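Local coordinates for protein necrotic enteritis toxin B (Clostridium perfringens, PDB 4I0N) that forms pores in target membranes, probably by assembling into an oligomer with a transmembrane beta-barrel, as other toxins of the alpha-hemolysin fold do, at residues A39-T44 and H283-Y288; A186-Q191 and K195-N200; L226-P231 and I278-H283. One frame throughout, in Å; residues are numbered along the deposited sequence.

Contact 1. Residues A39-T44 and H283-Y288; sequences ATLSGT and HKIEYY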
loop_
_atom_site.group_PDB
_atom_site.type_symbol
_atom_site.label_atom_id
_atom_site.label_comp_id
_atom_site.label_asym_id
_atom_site.label_seq_id
_atom_site.Cartn_x
_atom_site.Cartn_y
_atom_site.Cartn_z
ATOM N N ALA A 39 -5.732 0.667 8.942
ATOM C CA ALA A 39 -4.395 0.103 9.153
ATOM C C ALA A 39 -4.444 -0.864 10.305
ATOM O O ALA A 39 -4.812 -0.477 11.442
ATOM C CB ALA A 39 -3.394 1.186 9.452
ATOM N N THR A 40 -4.042 -2.109 10.021
ATOM C CA THR A 40 -3.853 -3.109 11.063
ATOM C C THR A 40 -2.385 -3.469 11.071
ATOM O O THR A 40 -1.847 -3.894 10.042
ATOM C CB THR A 40 -4.693 -4.373 10.788
ATOM O OG1 THR A 40 -6.087 -4.042 10.884
ATOM C CG2 THR A 40 -4.376 -5.483 11.822
ATOM N N LEU A 41 -1.743 -3.288 12.219
ATOM C CA LEU A 41 -0.314 -3.604 12.360
ATOM C C LEU A 41 -0.179 -4.756 13.345
ATOM O O LEU A 41 -0.581 -4.638 14.515
ATOM C CB LEU A 41 0.487 -2.378 12.844
ATOM C CG LEU A 41 2.011 -2.541 12.797
ATOM C CD1 LEU A 41 2.515 -2.709 11.355
ATOM C CD2 LEU A 41 2.678 -1.344 13.437
ATOM N N SER A 42 0.349 -5.880 12.861
ATOM C CA SER A 42 0.499 -7.080 13.685
ATOM C C SER A 42 1.969 -7.372 13.825
ATOM O O SER A 42 2.754 -7.129 12.901
ATOM C CB SER A 42 -0.194 -8.298 13.057
ATOM O OG SER A 42 -1.556 -7.984 12.832
ATOM N N GLY A 43 2.342 -7.913 14.980
ATOM C CA GLY A 43 3.756 -8.134 15.272
ATOM C C GLY A 43 4.028 -9.511 15.820
ATOM O O GLY A 43 3.205 -10.079 16.557
ATOM N N THR A 44 5.183 -10.051 15.440
ATOM C CA THR A 44 5.737 -11.217 16.115
ATOM C C THR A 44 7.087 -10.801 16.688
ATOM O O THR A 44 8.031 -10.553 15.934
ATOM C CB THR A 44 5.934 -12.380 15.139
ATOM O OG1 THR A 44 4.702 -12.604 14.441
ATOM C CG2 THR A 44 6.340 -13.635 15.907
ATOM N N HIS A 283 5.857 -6.613 24.698
ATOM C CA HIS A 283 5.541 -7.297 23.425
ATOM C C HIS A 283 4.147 -6.950 22.917
ATOM O O HIS A 283 3.360 -7.839 22.590
ATOM C CB HIS A 283 5.722 -8.816 23.543
ATOM C CG HIS A 283 7.075 -9.198 24.037
ATOM N ND1 HIS A 283 7.279 -9.795 25.264
ATOM C CD2 HIS A 283 8.304 -8.978 23.512
ATOM C CE1 HIS A 283 8.575 -9.972 25.448
ATOM N NE2 HIS A 283 9.219 -9.479 24.403
ATOM N N LYS A 284 3.862 -5.648 22.846
ATOM C CA LYS A 284 2.550 -5.169 22.421
ATOM C C LYS A 284 2.653 -4.145 21.309
ATOM O O LYS A 284 3.621 -3.370 21.233
ATOM C CB LYS A 284 1.789 -4.544 23.594
ATOM C CG LYS A 284 1.462 -5.505 24.749
ATOM C CD LYS A 284 0.425 -6.552 24.324
ATOM N N ILE A 285 1.668 -4.179 20.418
ATOM C CA ILE A 285 1.507 -3.100 19.454
ATOM C C ILE A 285 0.307 -2.265 19.878
ATOM O O ILE A 285 -0.779 -2.796 20.111
ATOM C CB ILE A 285 1.365 -3.626 18.025
ATOM C CG1 ILE A 285 2.687 -4.252 17.585
ATOM C CG2 ILE A 285 0.971 -2.495 17.068
ATOM C CD1 ILE A 285 2.598 -4.991 16.291
ATOM N N GLU A 286 0.528 -0.950 20.011
ATOM C CA GLU A 286 -0.502 -0.053 20.609
ATOM C C GLU A 286 -0.719 1.207 19.769
ATOM O O GLU A 286 0.145 2.072 19.702
ATOM C CB GLU A 286 -0.097 0.345 22.025
ATOM C CG GLU A 286 0.155 -0.866 22.944
ATOM C CD GLU A 286 0.994 -0.559 24.191
ATOM O OE1 GLU A 286 1.591 0.526 24.290
ATOM O OE2 GLU A 286 1.057 -1.440 25.069
ATOM N N TYR A 287 -1.886 1.318 19.150
ATOM C CA TYR A 287 -2.211 2.501 18.360
ATOM C C TYR A 287 -2.240 3.750 19.237
ATOM O O TYR A 287 -2.779 3.701 20.346
ATOM C CB TYR A 287 -3.572 2.304 17.685
ATOM C CG TYR A 287 -4.038 3.522 16.954
ATOM C CD1 TYR A 287 -3.345 3.986 15.832
ATOM C CD2 TYR A 287 -5.178 4.202 17.368
ATOM C CE1 TYR A 287 -3.763 5.106 15.140
ATOM C CE2 TYR A 287 -5.614 5.337 16.686
ATOM C CZ TYR A 287 -4.889 5.777 15.569
ATOM O OH TYR A 287 -5.303 6.890 14.885
ATOM N N TYR A 288 -1.613 4.838 18.769
ATOM C CA TYR A 288 -1.631 6.137 19.460
ATOM C C TYR A 288 -2.848 6.896 18.976
ATOM O O TYR A 288 -2.931 7.216 17.785
ATOM C CB TYR A 288 -0.398 6.981 19.081
ATOM C CG TYR A 288 0.854 6.778 19.910
ATOM C CD1 TYR A 288 1.996 6.216 19.339
ATOM C CD2 TYR A 288 0.916 7.197 21.242
ATOM C CE1 TYR A 288 3.172 6.056 20.072
ATOM C CE2 TYR A 288 2.089 7.031 22.004
ATOM C CZ TYR A 288 3.219 6.459 21.407
ATOM O OH TYR A 288 4.393 6.296 22.143
#
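In the beta-sandwich of this alpha-hemolysin-like toxin, Ile285 of the C-terminal strand 284-287 points across the interface at Leu41 and Gly43 of strand 37-47, which belongs to the other sheet. Ile285 is modelled in two conformers, and the details here are those of one. The short segments run nearly antiparallel, at 163°, but their axes stay 7.3 Å apart and no hydrogen bond joins them; side-chain packing does the work. Ile285 holds its two branches differently. CG2, anti to the backbone N, sits 4.2 Å from Leu41 CD2 and also meets the carbonyl oxygen, Leu41 O, at 3.7 Å. The longer arm, CG1 to CD1, is anti to the carbonyl carbon (chi1 -68°), and CD1 turns toward the backbone at Gly43, whose lack of a side chain admits it. The side chains of Leu41 and Ile285 cross at about a right angle. Strand 21-34 lies beside both segments: it pairs with 37-47, its Ser28 OG bonds to Ile285 N, and Tyr287 N bonds to its Asp30, a magnesium ligand in a structure of this protein though without the ion here. Strand 284-287 itself pairs with 258-279.

Contact 2. Residues A186-Q191 and K195-N200; sequences AIYGNQ and KSRLYN. With EDO (1,2-ethanediol), chain G.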
loop_
_atom_site.group_PDB
_atom_site.type_symbol
_atom_site.label_atom_id
_atom_site.label_comp_id
_atom_site.label_asym_id
_atom_site.label_seq_id
_atom_site.Cartn_x
_atom_site.Cartn_y
_atom_site.Cartn_z
ATOM N N ALA A 186 -5.332 11.752 -32.232
ATOM C CA ALA A 186 -5.523 13.101 -32.781
ATOM C C ALA A 186 -6.962 13.610 -32.693
ATOM O O ALA A 186 -7.179 14.801 -32.487
ATOM C CB ALA A 186 -5.025 13.174 -34.224
ATOM N N ILE A 187 -7.930 12.709 -32.839
ATOM C CA ILE A 187 -9.341 13.077 -32.773
ATOM C C ILE A 187 -9.919 12.861 -31.362
ATOM O O ILE A 187 -10.446 13.798 -30.772
ATOM C CB ILE A 187 -10.181 12.321 -33.818
ATOM C CG1 ILE A 187 -9.588 12.513 -35.226
ATOM C CG2 ILE A 187 -11.640 12.771 -33.778
ATOM C CD1 ILE A 187 -10.242 11.639 -36.303
ATOM N N TYR A 188 -9.790 11.643 -30.824
ATOM C CA TYR A 188 -10.452 11.274 -29.549
ATOM C C TYR A 188 -9.683 11.611 -28.277
ATOM O O TYR A 188 -10.212 11.443 -27.170
ATOM C CB TYR A 188 -10.826 9.791 -29.557
ATOM C CG TYR A 188 -11.541 9.411 -30.833
ATOM C CD1 TYR A 188 -12.829 9.873 -31.092
ATOM C CD2 TYR A 188 -10.906 8.633 -31.805
ATOM C CE1 TYR A 188 -13.488 9.548 -32.287
ATOM C CE2 TYR A 188 -11.557 8.304 -32.999
ATOM C CZ TYR A 188 -12.848 8.760 -33.224
ATOM O OH TYR A 188 -13.492 8.439 -34.399
ATOM N N GLY A 189 -8.448 12.087 -28.429
ATOM C CA GLY A 189 -7.621 12.452 -27.277
ATOM C C GLY A 189 -7.217 11.181 -26.560
ATOM O O GLY A 189 -6.908 10.178 -27.201
ATOM N N ASN A 190 -7.225 11.231 -25.227
ATOM C CA ASN A 190 -6.946 10.057 -24.418
ATOM C C ASN A 190 -8.249 9.295 -24.173
ATOM O O ASN A 190 -9.179 9.828 -23.582
ATOM C CB ASN A 190 -6.316 10.449 -23.071
ATOM C CG ASN A 190 -5.767 9.248 -22.327
ATOM O OD1 ASN A 190 -6.220 8.113 -22.545
ATOM N ND2 ASN A 190 -4.754 9.470 -21.486
ATOM N N GLN A 191 -8.310 8.056 -24.646
ATOM C CA GLN A 191 -9.535 7.262 -24.541
ATOM C C GLN A 191 -9.616 6.428 -23.259
ATOM O O GLN A 191 -10.514 5.596 -23.117
ATOM C CB GLN A 191 -9.670 6.378 -25.795
ATOM C CG GLN A 191 -9.988 7.191 -27.045
ATOM C CD GLN A 191 -9.717 6.416 -28.298
ATOM O OE1 GLN A 191 -10.632 5.812 -28.879
ATOM N NE2 GLN A 191 -8.458 6.392 -28.716
ATOM N N LYS A 195 -16.290 5.376 -22.575
ATOM C CA LYS A 195 -17.197 4.254 -22.895
ATOM C C LYS A 195 -17.545 4.212 -24.386
ATOM O O LYS A 195 -17.490 3.143 -25.016
ATOM C CB LYS A 195 -18.455 4.327 -22.022
ATOM C CG LYS A 195 -19.408 3.145 -22.110
ATOM C CD LYS A 195 -20.494 3.307 -21.054
ATOM C CE LYS A 195 -21.514 2.181 -21.112
ATOM N NZ LYS A 195 -22.403 2.213 -19.905
ATOM N N SER A 196 -17.870 5.375 -24.956
ATOM C CA SER A 196 -18.199 5.492 -26.384
ATOM C C SER A 196 -17.606 6.748 -27.016
ATOM O O SER A 196 -17.636 7.820 -26.426
ATOM C CB SER A 196 -19.724 5.494 -26.598
ATOM O OG SER A 196 -20.044 5.659 -27.966
ATOM N N ARG A 197 -17.086 6.612 -28.238
ATOM C CA ARG A 197 -16.611 7.766 -29.002
ATOM C C ARG A 197 -17.765 8.647 -29.482
ATOM O O ARG A 197 -17.607 9.859 -29.649
ATOM C CB ARG A 197 -15.807 7.304 -30.209
ATOM C CG ARG A 197 -14.472 6.696 -29.857
ATOM C CD ARG A 197 -13.919 6.015 -31.098
ATOM N NE ARG A 197 -12.535 5.607 -30.924
ATOM C CZ ARG A 197 -11.812 5.031 -31.877
ATOM N NH1 ARG A 197 -12.361 4.796 -33.070
ATOM N NH2 ARG A 197 -10.552 4.695 -31.641
ATOM N N LEU A 198 -18.925 8.031 -29.678
ATOM C CA LEU A 198 -20.020 8.678 -30.397
ATOM C C LEU A 198 -21.273 8.908 -29.562
ATOM O O LEU A 198 -22.068 9.815 -29.871
ATOM C CB LEU A 198 -20.379 7.873 -31.652
ATOM C CG LEU A 198 -19.259 7.530 -32.646
ATOM C CD1 LEU A 198 -19.842 6.688 -33.781
ATOM C CD2 LEU A 198 -18.576 8.768 -33.200
ATOM N N TYR A 199 -21.463 8.087 -28.533
ATOM C CA TYR A 199 -22.731 8.062 -27.798
ATOM C C TYR A 199 -22.599 8.433 -26.330
ATOM O O TYR A 199 -21.479 8.557 -25.820
ATOM C CB TYR A 199 -23.414 6.694 -27.951
ATOM C CG TYR A 199 -23.619 6.329 -29.399
ATOM C CD1 TYR A 199 -24.471 7.080 -30.210
ATOM C CD2 TYR A 199 -22.925 5.263 -29.975
ATOM C CE1 TYR A 199 -24.640 6.768 -31.551
ATOM C CE2 TYR A 199 -23.104 4.941 -31.326
ATOM C CZ TYR A 199 -23.945 5.699 -32.099
ATOM O OH TYR A 199 -24.126 5.386 -33.431
ATOM N N ASN A 200 -23.759 8.627 -25.686
ATOM C CA ASN A 200 -23.893 8.851 -24.238
ATOM C C ASN A 200 -23.709 10.308 -23.825
ATOM O O ASN A 200 -22.890 11.015 -24.402
ATOM C CB ASN A 200 -22.921 7.969 -23.434
ATOM C CG ASN A 200 -23.051 6.489 -23.753
ATOM O OD1 ASN A 200 -22.043 5.789 -23.890
ATOM N ND2 ASN A 200 -24.281 6.006 -23.881
HETATM C C1 EDO G . -24.101 13.538 -28.084
HETATM O O1 EDO G . -24.043 12.107 -28.125
HETATM C C2 EDO G . -24.888 13.986 -26.856
HETATM O O2 EDO G . -23.996 14.362 -25.797
#
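Tyr188 and Arg197 make a flat cation-pi stack between two parts of one long loop region, consistent with the rim domain of the leukocidin and hemolysin toxins. The guanidinium of Arg197 lies almost parallel to the phenol ring, with 9° between the planes and 4.1 Å between their centres. Its CZ comes to 3.5 Å from Tyr188 CE2. The aliphatic part joins in: Arg197 CD sits over the middle of the same ring face in a CH-pi contact, 3.6 Å from the centroid of the Tyr188 ring. The two side chains cross at about a right angle. Because the arginine chain runs extended from CG to NE (chi2 168°, chi3 170°), CD and the guanidinium both reach this face, and the charged end lies over the CD2-CE2 side of the ring. Ile187 CG2 packs against the opposite ring face, nearer the rim.

Hydrogen bonding fixes the guanidinium from its edge. The buried Gln191 OE1 accepts from both nitrogens on one side, Arg197 NE at 2.8 Å and Arg197 NH2 at 3.0 Å. The oxygen lies in the guanidinium plane; seen from the amide, NH2 is on a lone pair while NE is tilted out of the carbonyl plane. With its face held by Tyr188 and its edge by Gln191, the group has little freedom to rotate.

Hydrogen bonds within 195-200 also shape its backbone. Ser196 OG accepts from Leu198 N and Tyr199 N, an ST turn and an ST motif together, just around the arginine. Strand 258-279 runs alongside: Tyr188 and Asn190 bond to the backbone of Gly261, Arg197 to that of Trp259, and Arg260 reaches the carbonyls of Ala186 and Ile187.

Contact 3. Residues L226-P231 and I278-H283; sequences LALTAP and INWQDH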
loop_
_atom_site.group_PDB
_atom_site.type_symbol
_atom_site.label_atom_id
_atom_site.label_comp_id
_atom_site.label_asym_id
_atom_site.label_seq_id
_atom_site.Cartn_x
_atom_site.Cartn_y
_atom_site.Cartn_z
ATOM N N LEU A 226 7.686 -6.130 7.401
ATOM C CA LEU A 226 9.073 -5.798 7.621
ATOM C C LEU A 226 9.634 -6.469 8.853
ATOM O O LEU A 226 8.884 -7.076 9.636
ATOM C CB LEU A 226 9.245 -4.279 7.675
ATOM C CG LEU A 226 8.502 -3.484 8.729
ATOM C CD1 LEU A 226 9.076 -3.765 10.120
ATOM C CD2 LEU A 226 8.653 -1.997 8.380
ATOM N N ALA A 227 10.959 -6.390 9.009
ATOM C CA ALA A 227 11.608 -6.866 10.214
ATOM C C ALA A 227 12.281 -5.658 10.848
ATOM O O ALA A 227 13.028 -4.935 10.161
ATOM C CB ALA A 227 12.667 -7.944 9.886
ATOM N N LEU A 228 12.013 -5.444 12.136
ATOM C CA LEU A 228 12.696 -4.419 12.927
ATOM C C LEU A 228 13.689 -5.074 13.827
ATOM O O LEU A 228 13.389 -6.113 14.451
ATOM C CB LEU A 228 11.726 -3.674 13.851
ATOM C CG LEU A 228 10.780 -2.617 13.337
ATOM C CD1 LEU A 228 9.931 -2.100 14.509
ATOM C CD2 LEU A 228 11.585 -1.472 12.734
ATOM N N THR A 229 14.869 -4.473 13.906
ATOM C CA THR A 229 15.892 -4.920 14.826
ATOM C C THR A 229 16.156 -3.833 15.880
ATOM O O THR A 229 16.224 -2.645 15.543
ATOM C CB THR A 229 17.157 -5.343 14.061
ATOM O OG1 THR A 229 17.503 -4.334 13.101
ATOM C CG2 THR A 229 16.879 -6.640 13.298
ATOM N N ALA A 230 16.289 -4.256 17.134
ATOM C CA ALA A 230 16.493 -3.369 18.270
ATOM C C ALA A 230 17.641 -3.889 19.138
ATOM O O ALA A 230 17.862 -5.098 19.206
ATOM C CB ALA A 230 15.213 -3.317 19.097
ATOM N N PRO A 231 18.352 -2.979 19.839
ATOM C CA PRO A 231 19.250 -3.424 20.901
ATOM C C PRO A 231 18.446 -4.209 21.938
ATOM O O PRO A 231 17.243 -3.977 22.072
ATOM C CB PRO A 231 19.773 -2.111 21.490
ATOM C CG PRO A 231 19.563 -1.089 20.393
ATOM C CD PRO A 231 18.288 -1.508 19.742
ATOM N N ILE A 278 5.463 0.573 19.326
ATOM C CA ILE A 278 6.011 -0.763 19.417
ATOM C C ILE A 278 6.527 -0.910 20.843
ATOM O O ILE A 278 7.574 -0.366 21.202
ATOM C CB ILE A 278 7.146 -0.994 18.399
ATOM C CG1 ILE A 278 6.702 -0.574 16.981
ATOM C CG2 ILE A 278 7.627 -2.449 18.433
ATOM C CD1 ILE A 278 5.451 -1.331 16.471
ATOM N N ASN A 279 5.768 -1.629 21.656
ATOM C CA ASN A 279 6.086 -1.778 23.064
ATOM C C ASN A 279 6.950 -3.027 23.189
ATOM O O ASN A 279 6.420 -4.130 23.354
ATOM C CB ASN A 279 4.793 -1.920 23.878
ATOM C CG ASN A 279 5.030 -1.831 25.385
ATOM O OD1 ASN A 279 6.106 -2.164 25.887
ATOM N ND2 ASN A 279 4.019 -1.398 26.103
ATOM N N TRP A 280 8.266 -2.872 23.046
ATOM C CA TRP A 280 9.156 -4.043 23.077
ATOM C C TRP A 280 9.120 -4.698 24.455
ATOM O O TRP A 280 9.148 -5.939 24.569
ATOM C CB TRP A 280 10.597 -3.636 22.730
ATOM C CG TRP A 280 10.764 -3.118 21.331
ATOM C CD1 TRP A 280 10.577 -1.837 20.883
ATOM C CD2 TRP A 280 11.166 -3.886 20.203
ATOM N NE1 TRP A 280 10.850 -1.763 19.537
ATOM C CE2 TRP A 280 11.220 -3.009 19.096
ATOM C CE3 TRP A 280 11.512 -5.234 20.027
ATOM C CZ2 TRP A 280 11.575 -3.442 17.805
ATOM C CZ3 TRP A 280 11.871 -5.670 18.744
ATOM C CH2 TRP A 280 11.912 -4.767 17.659
ATOM N N GLN A 281 9.012 -3.868 25.496
ATOM C CA GLN A 281 9.057 -4.346 26.868
ATOM C C GLN A 281 7.926 -5.336 27.161
ATOM O O GLN A 281 8.152 -6.375 27.766
ATOM C CB GLN A 281 8.979 -3.162 27.829
ATOM C CG GLN A 281 9.151 -3.521 29.287
ATOM C CD GLN A 281 9.397 -2.296 30.149
ATOM O OE1 GLN A 281 8.900 -1.207 29.859
ATOM N NE2 GLN A 281 10.179 -2.467 31.206
ATOM N N ASP A 282 6.715 -5.001 26.730
ATOM C CA ASP A 282 5.540 -5.830 26.994
ATOM C C ASP A 282 5.102 -6.687 25.797
ATOM O O ASP A 282 4.100 -7.413 25.886
ATOM C CB ASP A 282 4.378 -4.938 27.447
ATOM C CG ASP A 282 4.661 -4.196 28.749
ATOM O OD1 ASP A 282 5.378 -4.733 29.617
ATOM O OD2 ASP A 282 4.127 -3.069 28.907
ATOM N N HIS A 283 5.857 -6.613 24.698
ATOM C CA HIS A 283 5.541 -7.297 23.425
ATOM C C HIS A 283 4.147 -6.950 22.917
ATOM O O HIS A 283 3.360 -7.839 22.590
ATOM C CB HIS A 283 5.722 -8.816 23.543
ATOM C CG HIS A 283 7.075 -9.198 24.037
ATOM N ND1 HIS A 283 7.279 -9.795 25.264
ATOM C CD2 HIS A 283 8.304 -8.978 23.512
ATOM C CE1 HIS A 283 8.575 -9.972 25.448
ATOM N NE2 HIS A 283 9.219 -9.479 24.403
#
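Trp280 meets Ala230 and Leu228 in different ways. The methyl of Ala230 rests on the indole face, with CB 3.8 Å from the centroid of the six-membered ring of Trp280 and only 10° off its normal, a well-formed CH-pi contact. Leu228 works from the rim: its CD1 is 3.9 Å from Trp280 CZ2, and its carbonyl oxygen, Leu228 O, lies in the ring plane at 3.8 Å from Trp280 CH2. The same methyl of Leu228, CD1, also lies 4.3 Å from Ile278 CG1. Ile278 in turn lays its CG2 under the indole face opposite Ala230, so that the ring is sandwiched between a residue of the partner strand and one of its own segment.

The turn that follows strand 258-279 probably helps to set the tryptophan in position. Asn279, the centre of an inverse gamma turn, curls its side chain back in an Asx motif: OD1 accepts from Asp282 N at 3.0 Å, from a donor standing above the carbonyl plane. Its ND2 is held by Glu286 OE2 of the last strand, with only a weak bond to Asp282. Beyond the turn, His283 and Lys284 both face Asn279 in a G1 beta bulge. On the other side, strand 219-231, which carries 226-231, is flanked by strands 53-65 and 99-104 of its sheet.

All four touching residues are buried, and no hydrogen bond crosses between the segments; the Leu228 carbonyl meets only the C-H edge of the ring. The one polar atom of the indole, NE1, is satisfied by Ser237 OG, which should orient the ring within a largely apolar joint.

In the fold
Contacts 1 and 3 are buried neighbours, with centres 10 Å apart, and both join the six-stranded sheet to the sheet containing strands 258-279 and 284-287. They share His283, and they touch through Ile278 CD1, which packs on both Leu41 and Ile285, and through probable hydrogen bonds from Asn279 to Lys284 and Glu286. Both are largely apolar, but contact 1 brings aliphatic branches against a strand backbone whereas contact 3 centres on an indole ring. Contact 2 lies on the opposite side of the chain's centre, its centre about 48 Å from that of contact 1, in partly exposed loops, and relies on a charged stack and paired hydrogen bonds. Strand 258-279 nevertheless spans the distance, flanking contact 2 and entering contact 3.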